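Local coordinates for protein CutA1 (Shewanella, PDB 3AHP) that belongs to the CutA1 divalent-ion tolerance family and, as a trimer, probably contributes to the cell's tolerance of divalent metal ions such as copper, at residues Pro4-Ile9 with Lys62-Asp67; Ala40-Tyr45 with Gln53-Pro58; Cys20-Ala25 with Ile76-Tyr81. All blocks are in the same frame, centred on the assembly; numbering follows the deposited sequence.

Interaction 1 (Pro4-Ile9 with Lys62-Asp67); sequences PEQLLI and KCMTTD
T65 and L7 meet through similar first torsions: OG1 of T65 stands opposite its own carbonyl carbon (chi1 -64°), and CG of L7 is placed in the same sense (chi1 -53°). These settings bring the leucine branch point beside the threonine oxygen, with the side chains crossing at about a right angle. The same T65 OG1 donates to P4 O at 2.9 Å, coming from well above the carbonyl plane, while T65 N makes a nearly straight bond to E5 O (2.8 Å, 164°). Two consecutive carbonyls thus hold the turn after strand 50-64 against the entry to strand 6-13. A valine in place of T65 would keep the bulk beside L7 but would probably leave P4 O without this donor and the turn less firmly held. Beyond the turn, L7 and C63 form an antiparallel hydrogen-bonded pair, L7 N to C63 O 2.9 Å and C63 N to L7 O 3.3 Å. Q6 and M64 run side by side, CG of Q6 on SD of M64 at 3.5 Å. L8 CD1 rests on K62 CG at 3.6 Å, and K62 NZ continues to a salt bridge with E85 of the second subunit. Helix 68-78 covers L7, I9 and C63 through Y68 and I71, while helix 96-105 packs on Q6, K62 and M64.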
# COMPACT_ATOMS: atom_id res chain seq x y z
N PRO B 4 13.47 -2.29 10.81
CA PRO B 4 12.83 -3.59 10.58
C PRO B 4 13.71 -4.65 9.88
O PRO B 4 14.67 -4.30 9.21
CB PRO B 4 11.63 -3.23 9.70
CG PRO B 4 12.02 -1.94 9.03
CD PRO B 4 12.85 -1.21 10.02
N GLU B 5 13.38 -5.94 10.07
CA GLU B 5 14.03 -7.04 9.34
C GLU B 5 13.70 -6.91 7.87
O GLU B 5 14.50 -7.26 7.00
CB GLU B 5 13.50 -8.41 9.79
CG GLU B 5 13.71 -8.80 11.24
CD GLU B 5 15.17 -8.82 11.61
OE1 GLU B 5 15.90 -7.90 11.17
OE2 GLU B 5 15.58 -9.73 12.35
N GLN B 6 12.45 -6.55 7.62
CA GLN B 6 11.88 -6.67 6.30
C GLN B 6 11.18 -5.40 5.86
O GLN B 6 10.68 -4.64 6.71
CB GLN B 6 10.93 -7.85 6.25
CG GLN B 6 11.63 -9.17 6.45
CD GLN B 6 10.80 -10.14 7.23
OE1 GLN B 6 10.13 -9.77 8.19
NE2 GLN B 6 10.81 -11.39 6.80
N LEU B 7 11.18 -5.15 4.55
CA LEU B 7 10.52 -3.98 3.99
C LEU B 7 9.39 -4.33 3.05
O LEU B 7 9.41 -5.36 2.39
CB LEU B 7 11.51 -3.09 3.26
CG LEU B 7 12.77 -2.65 4.00
CD1 LEU B 7 13.84 -2.26 3.00
CD2 LEU B 7 12.46 -1.53 4.99
N LEU B 8 8.42 -3.43 2.97
CA LEU B 8 7.54 -3.32 1.82
C LEU B 8 7.94 -2.12 0.96
O LEU B 8 7.95 -0.99 1.43
CB LEU B 8 6.10 -3.18 2.29
CG LEU B 8 4.97 -3.22 1.27
CD1 LEU B 8 5.04 -4.50 0.49
CD2 LEU B 8 3.61 -3.05 1.97
N ILE B 9 8.29 -2.38 -0.29
CA ILE B 9 8.71 -1.34 -1.23
C ILE B 9 7.62 -1.06 -2.25
O ILE B 9 7.04 -1.99 -2.81
CB ILE B 9 9.99 -1.75 -1.98
CG1 ILE B 9 11.16 -1.83 -1.01
CG2 ILE B 9 10.28 -0.75 -3.12
CD1 ILE B 9 12.47 -2.24 -1.66
N LYS B 62 8.38 -7.35 -1.70
CA LYS B 62 8.57 -7.78 -0.33
C LYS B 62 9.92 -8.44 -0.17
O LYS B 62 10.28 -9.33 -0.95
CB LYS B 62 7.43 -8.68 0.14
CG LYS B 62 6.08 -7.96 0.16
CD LYS B 62 4.98 -8.85 -0.37
CE LYS B 62 4.64 -8.54 -1.82
NZ LYS B 62 3.31 -7.86 -1.90
N CYS B 63 10.68 -7.95 0.80
CA CYS B 63 12.09 -8.27 0.88
C CYS B 63 12.68 -8.09 2.27
O CYS B 63 12.08 -7.47 3.14
CB CYS B 63 12.86 -7.40 -0.11
SG CYS B 63 13.04 -5.70 0.42
N MET B 64 13.90 -8.60 2.43
CA MET B 64 14.74 -8.31 3.59
C MET B 64 15.44 -6.96 3.48
O MET B 64 16.04 -6.62 2.46
CB MET B 64 15.78 -9.40 3.75
CG MET B 64 15.19 -10.79 3.82
SD MET B 64 14.33 -11.11 5.38
CE MET B 64 15.59 -10.67 6.57
N THR B 65 15.39 -6.18 4.55
CA THR B 65 16.03 -4.88 4.55
C THR B 65 17.46 -5.04 4.11
O THR B 65 18.10 -4.13 3.59
CB THR B 65 15.98 -4.33 5.96
OG1 THR B 65 14.62 -4.14 6.32
CG2 THR B 65 16.78 -3.04 6.08
N THR B 66 17.98 -6.22 4.35
CA THR B 66 19.39 -6.48 4.13
C THR B 66 19.73 -6.49 2.62
O THR B 66 20.74 -5.94 2.21
CB THR B 66 19.80 -7.77 4.88
OG1 THR B 66 21.08 -7.60 5.44
CG2 THR B 66 19.76 -9.02 4.00
N ASP B 67 18.81 -6.99 1.81
CA ASP B 67 18.97 -6.97 0.37
C ASP B 67 18.72 -5.60 -0.23
O ASP B 67 18.88 -5.41 -1.43
CB ASP B 67 18.02 -7.96 -0.31
CG ASP B 67 18.10 -9.35 0.27
OD1 ASP B 67 19.20 -9.92 0.35
OD2 ASP B 67 17.02 -9.90 0.55

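Interaction 2 (Ala40-Tyr45 with Gln53-Pro58); sequences AVESIY and QSHEVP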
# COMPACT_ATOMS: atom_id res chain seq x y z
N ALA B 40 -3.16 -0.98 -14.13
CA ALA B 40 -2.73 0.38 -14.26
C ALA B 40 -3.25 1.31 -13.20
O ALA B 40 -4.32 1.14 -12.70
CB ALA B 40 -3.05 0.88 -15.56
N VAL B 41 -2.44 2.30 -12.86
CA VAL B 41 -2.84 3.40 -12.02
C VAL B 41 -2.56 4.72 -12.72
O VAL B 41 -1.83 4.77 -13.63
CB VAL B 41 -2.13 3.39 -10.68
CG1 VAL B 41 -2.47 2.23 -9.89
CG2 VAL B 41 -0.71 3.54 -10.83
N GLU B 42 -3.16 5.79 -12.27
CA GLU B 42 -2.91 7.09 -12.82
C GLU B 42 -2.09 7.91 -11.89
O GLU B 42 -2.44 8.15 -10.80
CB GLU B 42 -4.20 7.81 -13.15
CG GLU B 42 -4.09 8.73 -14.35
CD GLU B 42 -5.27 9.64 -14.53
OE1 GLU B 42 -6.19 9.53 -13.71
OE2 GLU B 42 -5.28 10.43 -15.48
N SER B 43 -0.93 8.31 -12.36
CA SER B 43 -0.03 9.11 -11.55
C SER B 43 -0.14 10.59 -11.93
O SER B 43 0.04 10.97 -13.08
CB SER B 43 1.41 8.64 -11.70
OG SER B 43 1.60 7.38 -11.08
N ILE B 44 -0.37 11.43 -10.92
CA ILE B 44 -0.49 12.84 -11.12
C ILE B 44 0.67 13.53 -10.42
O ILE B 44 0.92 13.31 -9.23
CB ILE B 44 -1.84 13.35 -10.58
CG1 ILE B 44 -2.96 12.36 -10.92
CG2 ILE B 44 -2.17 14.74 -11.14
CD1 ILE B 44 -3.63 12.61 -12.25
N TYR B 45 1.35 14.40 -11.17
CA TYR B 45 2.60 15.03 -10.75
C TYR B 45 2.92 16.22 -11.67
O TYR B 45 2.40 16.32 -12.79
CB TYR B 45 3.74 14.00 -10.78
CG TYR B 45 4.01 13.48 -12.17
CD1 TYR B 45 4.99 14.07 -12.98
CD2 TYR B 45 3.19 12.50 -12.73
CE1 TYR B 45 5.17 13.66 -14.27
CE2 TYR B 45 3.36 12.11 -14.04
CZ TYR B 45 4.36 12.68 -14.80
OH TYR B 45 4.55 12.26 -16.09
N GLN B 53 -0.32 13.62 -16.13
CA GLN B 53 -0.85 12.33 -15.69
C GLN B 53 -0.38 11.24 -16.64
O GLN B 53 -0.82 11.18 -17.79
CB GLN B 53 -2.38 12.35 -15.63
CG GLN B 53 -3.08 13.10 -16.76
CD GLN B 53 -3.82 14.35 -16.26
OE1 GLN B 53 -3.46 15.48 -16.63
NE2 GLN B 53 -4.81 14.15 -15.39
N SER B 54 0.50 10.38 -16.15
CA SER B 54 0.80 9.16 -16.86
C SER B 54 0.16 7.91 -16.27
O SER B 54 -0.16 7.86 -15.08
CB SER B 54 2.31 8.99 -17.09
OG SER B 54 3.07 9.30 -15.94
N HIS B 55 -0.15 6.95 -17.15
CA HIS B 55 -0.64 5.65 -16.76
C HIS B 55 0.53 4.69 -16.54
O HIS B 55 1.44 4.58 -17.35
CB HIS B 55 -1.61 5.11 -17.82
CG HIS B 55 -3.03 5.52 -17.59
ND1 HIS B 55 -3.66 6.49 -18.34
CD2 HIS B 55 -3.95 5.10 -16.68
CE1 HIS B 55 -4.90 6.64 -17.92
NE2 HIS B 55 -5.09 5.82 -16.89
N GLU B 56 0.53 4.01 -15.42
CA GLU B 56 1.71 3.42 -14.92
C GLU B 56 1.37 2.15 -14.28
O GLU B 56 0.28 1.92 -13.88
CB GLU B 56 2.38 4.33 -13.92
CG GLU B 56 3.01 5.47 -14.55
CD GLU B 56 4.00 6.07 -13.71
OE1 GLU B 56 5.01 6.49 -14.20
OE2 GLU B 56 3.78 6.13 -12.54
N VAL B 57 2.34 1.30 -14.18
CA VAL B 57 2.10 0.05 -13.55
C VAL B 57 2.74 -0.08 -12.17
O VAL B 57 3.92 0.01 -12.02
CB VAL B 57 2.46 -1.04 -14.50
CG1 VAL B 57 3.56 -1.82 -14.03
CG2 VAL B 57 1.30 -1.91 -14.79
N PRO B 58 1.92 -0.30 -11.16
CA PRO B 58 2.35 -0.25 -9.78
C PRO B 58 3.00 -1.54 -9.31
O PRO B 58 2.63 -2.56 -9.74
CB PRO B 58 1.05 0.00 -9.07
CG PRO B 58 0.10 -0.57 -9.86
CD PRO B 58 0.47 -0.43 -11.23
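E56 OE2 is gripped by two hydroxyls, S43 OG from across the ladder at 2.9 Å and, more weakly, T12 OG1 of strand 6-13. The serine donates from above the carboxylate plane, 40° out of it. It can do so because S43 OG lies opposite its own carbonyl carbon (chi1 -70°) while the E56 chain runs extended beyond CG, carrying the acid along the same face of the sheet. Farther along this face S54 OG sits at the edge of the Y45 ring and makes a weak hydrogen bond to Y45 OH, 3.3 Å, in which either may donate. The backbone beneath is an antiparallel beta hairpin of strands 41-47 and 50-64, in which V41 with E56 and S43 with S54 are the hydrogen-bonded pairs. V41 N to E56 O and S43 N to S54 O are both 2.9 Å and almost straight, whereas the return bond from S54 N to S43 O is weak. On the other face E42 CG lies over the H55 ring in a CH-pi contact, 4.2 Å from its centroid, and the E42 carboxylate is nearly parallel to the imidazole, 8° apart. Next to them Q53 runs alongside E42 and I44, its CB 3.6 Å from I44 CD1. Back on the face of S43 and E56, away from the hairpin turn, V41 CG1 meets P58 CG at 3.8 Å. Residues E42 to Y45 also pair antiparallel with a strand of the third subunit; V27 and A33 of that subunit pack on I44 and Y45.

Interaction 3 (Cys20-Ala25 with Ile76-Tyr81); sequences CRIATA and ITMHPY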
# COMPACT_ATOMS: atom_id res chain seq x y z
N CYS B 20 7.12 -6.43 -15.46
CA CYS B 20 7.39 -7.84 -15.56
C CYS B 20 8.87 -8.17 -15.68
O CYS B 20 9.36 -9.11 -15.06
CB CYS B 20 6.62 -8.44 -16.72
SG CYS B 20 6.67 -10.24 -16.67
N ARG B 21 9.56 -7.43 -16.52
CA ARG B 21 10.98 -7.61 -16.72
C ARG B 21 11.75 -7.37 -15.40
O ARG B 21 12.58 -8.19 -15.01
CB ARG B 21 11.44 -6.68 -17.84
CG ARG B 21 12.77 -7.05 -18.50
CD ARG B 21 12.87 -6.48 -19.94
NE ARG B 21 13.25 -5.06 -19.97
CZ ARG B 21 12.55 -4.11 -20.58
NH1 ARG B 21 11.41 -4.41 -21.22
NH2 ARG B 21 12.97 -2.85 -20.54
N ILE B 22 11.47 -6.26 -14.73
CA ILE B 22 12.08 -5.96 -13.45
C ILE B 22 11.66 -6.95 -12.37
O ILE B 22 12.51 -7.48 -11.66
CB ILE B 22 11.82 -4.49 -13.02
CG1 ILE B 22 12.38 -3.52 -14.07
CG2 ILE B 22 12.44 -4.21 -11.64
CD1 ILE B 22 11.88 -2.08 -13.97
N ALA B 23 10.36 -7.21 -12.24
CA ALA B 23 9.90 -8.30 -11.35
C ALA B 23 10.69 -9.62 -11.51
O ALA B 23 11.21 -10.16 -10.54
CB ALA B 23 8.40 -8.57 -11.54
N THR B 24 10.73 -10.13 -12.74
CA THR B 24 11.45 -11.35 -13.07
C THR B 24 12.92 -11.30 -12.62
O THR B 24 13.41 -12.20 -11.93
CB THR B 24 11.32 -11.70 -14.59
OG1 THR B 24 9.95 -11.88 -14.93
CG2 THR B 24 12.05 -12.97 -14.93
N ALA B 25 13.61 -10.22 -12.95
CA ALA B 25 14.98 -10.07 -12.53
C ALA B 25 15.07 -10.18 -11.01
O ALA B 25 15.81 -11.00 -10.46
CB ALA B 25 15.55 -8.74 -13.04
N ILE B 76 16.41 0.68 -9.95
CA ILE B 76 16.69 2.02 -10.45
C ILE B 76 17.37 1.96 -11.82
O ILE B 76 16.97 2.68 -12.73
CB ILE B 76 17.55 2.86 -9.44
CG1 ILE B 76 16.65 3.60 -8.45
CG2 ILE B 76 18.42 3.86 -10.18
CD1 ILE B 76 15.45 2.81 -7.99
N THR B 77 18.37 1.10 -11.97
CA THR B 77 19.06 0.98 -13.25
C THR B 77 18.30 0.34 -14.42
O THR B 77 18.49 0.71 -15.57
CB THR B 77 20.55 0.48 -13.15
OG1 THR B 77 20.76 -0.60 -14.06
CG2 THR B 77 20.94 0.07 -11.76
N MET B 78 17.38 -0.56 -14.11
CA MET B 78 16.51 -1.14 -15.14
C MET B 78 15.38 -0.21 -15.55
O MET B 78 14.85 -0.33 -16.64
CB MET B 78 15.92 -2.47 -14.68
CG MET B 78 16.98 -3.52 -14.43
SD MET B 78 16.33 -5.18 -14.22
CE MET B 78 15.45 -5.47 -15.77
N HIS B 79 14.97 0.67 -14.65
CA HIS B 79 13.91 1.62 -14.93
C HIS B 79 14.36 2.65 -15.97
O HIS B 79 15.51 3.09 -15.96
CB HIS B 79 13.53 2.33 -13.63
CG HIS B 79 12.19 3.01 -13.69
ND1 HIS B 79 11.07 2.49 -13.08
CD2 HIS B 79 11.81 4.18 -14.25
CE1 HIS B 79 10.06 3.31 -13.26
NE2 HIS B 79 10.48 4.35 -13.96
N PRO B 80 13.43 3.08 -16.84
CA PRO B 80 13.84 3.99 -17.91
C PRO B 80 14.03 5.43 -17.46
O PRO B 80 14.78 6.16 -18.12
CB PRO B 80 12.72 3.89 -18.96
CG PRO B 80 11.65 3.08 -18.36
CD PRO B 80 12.17 2.38 -17.14
N TYR B 81 13.36 5.84 -16.38
CA TYR B 81 13.51 7.20 -15.86
C TYR B 81 14.71 7.33 -14.90
O TYR B 81 14.99 6.42 -14.13
CB TYR B 81 12.28 7.67 -15.10
CG TYR B 81 10.96 7.54 -15.80
CD1 TYR B 81 9.80 7.40 -15.04
CD2 TYR B 81 10.84 7.65 -17.18
CE1 TYR B 81 8.57 7.30 -15.63
CE2 TYR B 81 9.59 7.57 -17.79
CZ TYR B 81 8.45 7.40 -17.00
OH TYR B 81 7.19 7.27 -17.55
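I22 and M78 bring the middle of helix 16-28 up to the last turn of helix 68-78, their CA atoms 6.8 Å apart, just before H79 leaves helical geometry. M78 does most of the touching. Its CB lies against I22 CG1 at 3.7 Å, and the two side chains slide past each other in opposite directions. Farther out the extended methionine chain (chi2 -168°) carries SD to A25 CB, 3.8 Å away, and the turn at chi3 (59°) then brings CE over the first helix, where it lies 4.1 Å from R21 CG and also faces I22 CG1. M78 CE is also 4.0 Å from R21 O, so the methyl meets backbone as well as side chains. The methionine therefore spans a full helical turn, from R21 to A25. I22 CD1 reaches on toward the start of the loop, 4.2 Å from H79 N. V75 and L74 extend the helix-helix packing onto I22 and A25, while A23 turns to V35, I37 and M59 of the sheet. Since carbon and sulfur supply the side-chain packing and the two segments share no hydrogen bond, they meet by apolar burial and close packing, so at this point their fit probably rests on shape rather than on a directional bond.

Overall arrangement
Interactions 1 and 2 both draw on strand 50-64, pairing it with strand 6-13 at one end and with strand 41-47 at the other, 25 Å apart between centres. Interaction 1 is buried among helices; backbone bonds and a threonine hydroxyl hold it, with mostly apolar packing round them. Interaction 2 is only partly buried, carries more polar side chains, and takes the sheet into the third subunit. Interaction 3, also partly buried, joins no strands: it packs the two helices that follow strands 6-13 and 50-64, by apolar contact and over a smaller area. It touches interaction 2 where Y81 CE1 approaches E56 OE1 at 3.9 Å, but stays about 8 Å, nearest atoms, from interaction 1.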